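Local coordinates for glucose dehydrogenase (Serratia sp. FS14, PDB 7CDY), which is a calcium-containing member of the glucose/sorbosone dehydrogenase family, built on a beta-propeller fold, at residues Phe19-Gln24 with Pro69-Ser74. Sequence-based numbering, arbitrary orientation. Where two conformers were deposited one is given.
Sequences FLPAEQ and PDFAAS
Leu20 and Pro21 lie beside Phe71 and Ala72 where a tight turn packs against a short helix; the CA atoms of Pro21 and Ala72 lie 6.6 Å apart. Residues Pro21 to Gln24 form a type II' beta turn, with Gln24 N bonded to Pro21 O. On the other side, Asp70 holds the N-cap position of helix 71-74, its carbonyl oxygen accepting from both Ala73 N and Ser74 N. Its carboxylate makes no capping bond and instead accepts, from above its plane, the hydroxyl of Ser74, with OG 2.8 Å from Asp70 OD1; Ser74 OG also bonds to Arg76 N.

The contact illustrates how neighbouring sheets of a beta-propeller pack against each other through their loops: the turn links strands 3-19 and 26-30 of one antiparallel sheet, whereas the short helix connects strands 62-67 and 76-84 of the next. The turn packs on Phe71 of the helix. With CG anti to the backbone N (chi1 176°), Phe71 extends toward the turn and receives Leu20 CD2 over one face, a CH-pi contact 3.9 Å from the ring centroid and 18° off its normal. Pro21 crosses Phe71 at about a right angle, its CD 3.5 Å from Phe71 CD1, while its CG rests more loosely against Ala72 CB. Gln24 reaches the ring edge through NE2, 4.1 Å from Phe71 CE1, its amide plane turned 42° from the ring. Leu20 also touches Leu27 of strand 26-30.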
ATOM      1  N   PHE A  19       2.338 -11.424   7.722  0.62 11.22           N
ATOM      2  CA  PHE A  19       2.673 -12.678   8.381  0.62 11.96           C
ATOM      3  C   PHE A  19       3.851 -12.504   9.331  0.62 12.48           C
ATOM      4  O   PHE A  19       4.808 -11.775   9.043  0.62 13.45           O
ATOM      5  CB  PHE A  19       3.010 -13.745   7.343  0.62 15.19           C
ATOM      6  CG  PHE A  19       1.807 -14.474   6.830  0.62 14.17           C
ATOM      7  CD1 PHE A  19       1.075 -13.968   5.771  0.62 13.76           C
ATOM      8  CD2 PHE A  19       1.396 -15.657   7.420  0.62 16.14           C
ATOM      9  CE1 PHE A  19      -0.039 -14.629   5.302  0.62 14.65           C
ATOM     10  CE2 PHE A  19       0.284 -16.325   6.952  0.62 16.33           C
ATOM     11  CZ  PHE A  19      -0.435 -15.811   5.894  0.62 19.88           C
ATOM     12  N   LEU A  20       3.760 -13.174  10.477  1.00 11.98           N
ATOM     13  CA  LEU A  20       4.864 -13.361  11.394  1.00 14.64           C
ATOM     14  C   LEU A  20       5.521 -14.699  11.077  1.00 14.71           C
ATOM     15  O   LEU A  20       4.942 -15.528  10.361  1.00 15.42           O
ATOM     16  CB  LEU A  20       4.336 -13.356  12.828  1.00 14.12           C
ATOM     17  CG  LEU A  20       3.677 -12.047  13.279  1.00 13.10           C
ATOM     18  CD1 LEU A  20       3.375 -12.121  14.764  1.00 17.59           C
ATOM     19  CD2 LEU A  20       4.564 -10.842  12.977  1.00 14.77           C
ATOM     20  N   PRO A  21       6.744 -14.933  11.569  1.00 15.59           N
ATOM     21  CA  PRO A  21       7.466 -16.159  11.203  1.00 17.56           C
ATOM     22  C   PRO A  21       6.773 -17.430  11.680  1.00 20.13           C
ATOM     23  O   PRO A  21       6.009 -17.430  12.650  1.00 19.20           O
ATOM     24  CB  PRO A  21       8.826 -15.987  11.894  1.00 19.32           C
ATOM     25  CG  PRO A  21       8.991 -14.519  12.048  1.00 19.06           C
ATOM     26  CD  PRO A  21       7.605 -14.000  12.319  1.00 15.92           C
ATOM     27  N   ALA A  22       7.059 -18.518  10.968  1.00 22.16           N
ATOM     28  CA  ALA A  22       6.642 -19.881  11.328  1.00 25.47           C
ATOM     29  C   ALA A  22       5.118 -19.918  11.412  1.00 23.69           C
ATOM     30  O   ALA A  22       4.447 -19.485  10.463  1.00 30.33           O
ATOM     31  CB  ALA A  22       7.404 -20.357  12.560  1.00 31.47           C
ATOM     32  N   GLU A  23       4.534 -20.420  12.497  1.00 33.13           N
ATOM     33  CA  GLU A  23       3.090 -20.423  12.688  1.00 30.97           C
ATOM     34  C   GLU A  23       2.663 -19.446  13.779  1.00 28.68           C
ATOM     35  O   GLU A  23       1.678 -19.679  14.483  1.00 32.00           O
ATOM     36  CB  GLU A  23       2.581 -21.836  12.982  1.00 39.40           C
ATOM     37  N   GLN A  24       3.402 -18.341  13.923  1.00 21.37           N
ATOM     38  CA  GLN A  24       3.113 -17.361  14.962  1.00 17.48           C
ATOM     39  C   GLN A  24       1.894 -16.507  14.645  1.00 17.86           C
ATOM     40  O   GLN A  24       1.372 -15.839  15.547  1.00 20.81           O
ATOM     41  CB  GLN A  24       4.340 -16.492  15.217  1.00 19.17           C
ATOM     42  CG  GLN A  24       5.471 -17.289  15.860  1.00 21.19           C
ATOM     43  CD  GLN A  24       6.827 -16.639  15.707  1.00 26.18           C
ATOM     44  OE1 GLN A  24       7.842 -17.324  15.553  1.00 35.05           O
ATOM     45  NE2 GLN A  24       6.858 -15.317  15.767  1.00 23.26           N
ATOM     46  N   PRO A  69      12.234  -6.898   8.235  1.00 11.08           N
ATOM     47  CA  PRO A  69      12.743  -8.142   7.640  1.00 12.71           C
ATOM     48  C   PRO A  69      13.352  -9.077   8.667  1.00 12.59           C
ATOM     49  O   PRO A  69      13.220 -10.302   8.539  1.00 15.08           O
ATOM     50  CB  PRO A  69      13.778  -7.652   6.614  1.00 14.13           C
ATOM     51  CG  PRO A  69      13.357  -6.246   6.289  1.00 15.88           C
ATOM     52  CD  PRO A  69      12.745  -5.694   7.548  1.00 13.27           C
ATOM     53  N   ASP A  70      13.965  -8.530   9.721  1.00 11.30           N
ATOM     54  CA  ASP A  70      14.580  -9.324  10.779  1.00 11.72           C
ATOM     55  C   ASP A  70      13.685  -9.486  12.005  1.00 12.37           C
ATOM     56  O   ASP A  70      14.204  -9.630  13.118  1.00 12.09           O
ATOM     57  CB  ASP A  70      15.951  -8.763  11.172  1.00 13.04           C
ATOM     58  CG  ASP A  70      15.871  -7.391  11.829  1.00 15.94           C
ATOM     59  OD1 ASP A  70      14.762  -6.838  11.969  1.00 14.88           O
ATOM     60  OD2 ASP A  70      16.932  -6.852  12.228  1.00 16.75           O
ATOM     61  N   PHE A  71      12.358  -9.502  11.816  1.00 11.90           N
ATOM     62  CA  PHE A  71      11.426  -9.592  12.941  1.00 11.07           C
ATOM     63  C   PHE A  71      11.745 -10.757  13.876  1.00 12.32           C
ATOM     64  O   PHE A  71      11.600 -10.628  15.094  1.00 11.16           O
ATOM     65  CB  PHE A  71       9.979  -9.693  12.430  1.00 11.59           C
ATOM     66  CG  PHE A  71       8.959  -9.888  13.534  1.00  9.93           C
ATOM     67  CD1 PHE A  71       8.677 -11.155  14.027  1.00 11.08           C
ATOM     68  CD2 PHE A  71       8.314  -8.801  14.104  1.00  9.83           C
ATOM     69  CE1 PHE A  71       7.777 -11.338  15.072  1.00 12.29           C
ATOM     70  CE2 PHE A  71       7.396  -8.973  15.146  1.00 10.04           C
ATOM     71  CZ  PHE A  71       7.136 -10.248  15.632  1.00 11.68           C
ATOM     72  N   ALA A  72      12.138 -11.911  13.330  1.00 12.30           N
ATOM     73  CA  ALA A  72      12.422 -13.060  14.188  1.00 14.70           C
ATOM     74  C   ALA A  72      13.415 -12.695  15.283  1.00 13.30           C
ATOM     75  O   ALA A  72      13.283 -13.139  16.431  1.00 15.51           O
ATOM     76  CB  ALA A  72      12.950 -14.227  13.355  1.00 18.53           C
ATOM     77  N   ALA A  73      14.396 -11.860  14.953  1.00 12.29           N
ATOM     78  CA  ALA A  73      15.367 -11.361  15.918  1.00 12.52           C
ATOM     79  C   ALA A  73      14.872 -10.126  16.673  1.00 11.99           C
ATOM     80  O   ALA A  73      14.900 -10.100  17.908  1.00 11.94           O
ATOM     81  CB  ALA A  73      16.691 -11.058  15.206  1.00 14.44           C
ATOM     82  N   SER A  74      14.400  -9.093  15.958  1.00 11.86           N
ATOM     83  CA  SER A  74      14.160  -7.785  16.571  1.00  9.55           C
ATOM     84  C   SER A  74      12.737  -7.596  17.084  1.00  9.10           C
ATOM     85  O   SER A  74      12.508  -6.718  17.922  1.00 10.31           O
ATOM     86  CB  SER A  74      14.343  -6.671  15.526  1.00  9.66           C
ATOM     87  OG  SER A  74      13.393  -6.857  14.461  1.00 10.99           O
TER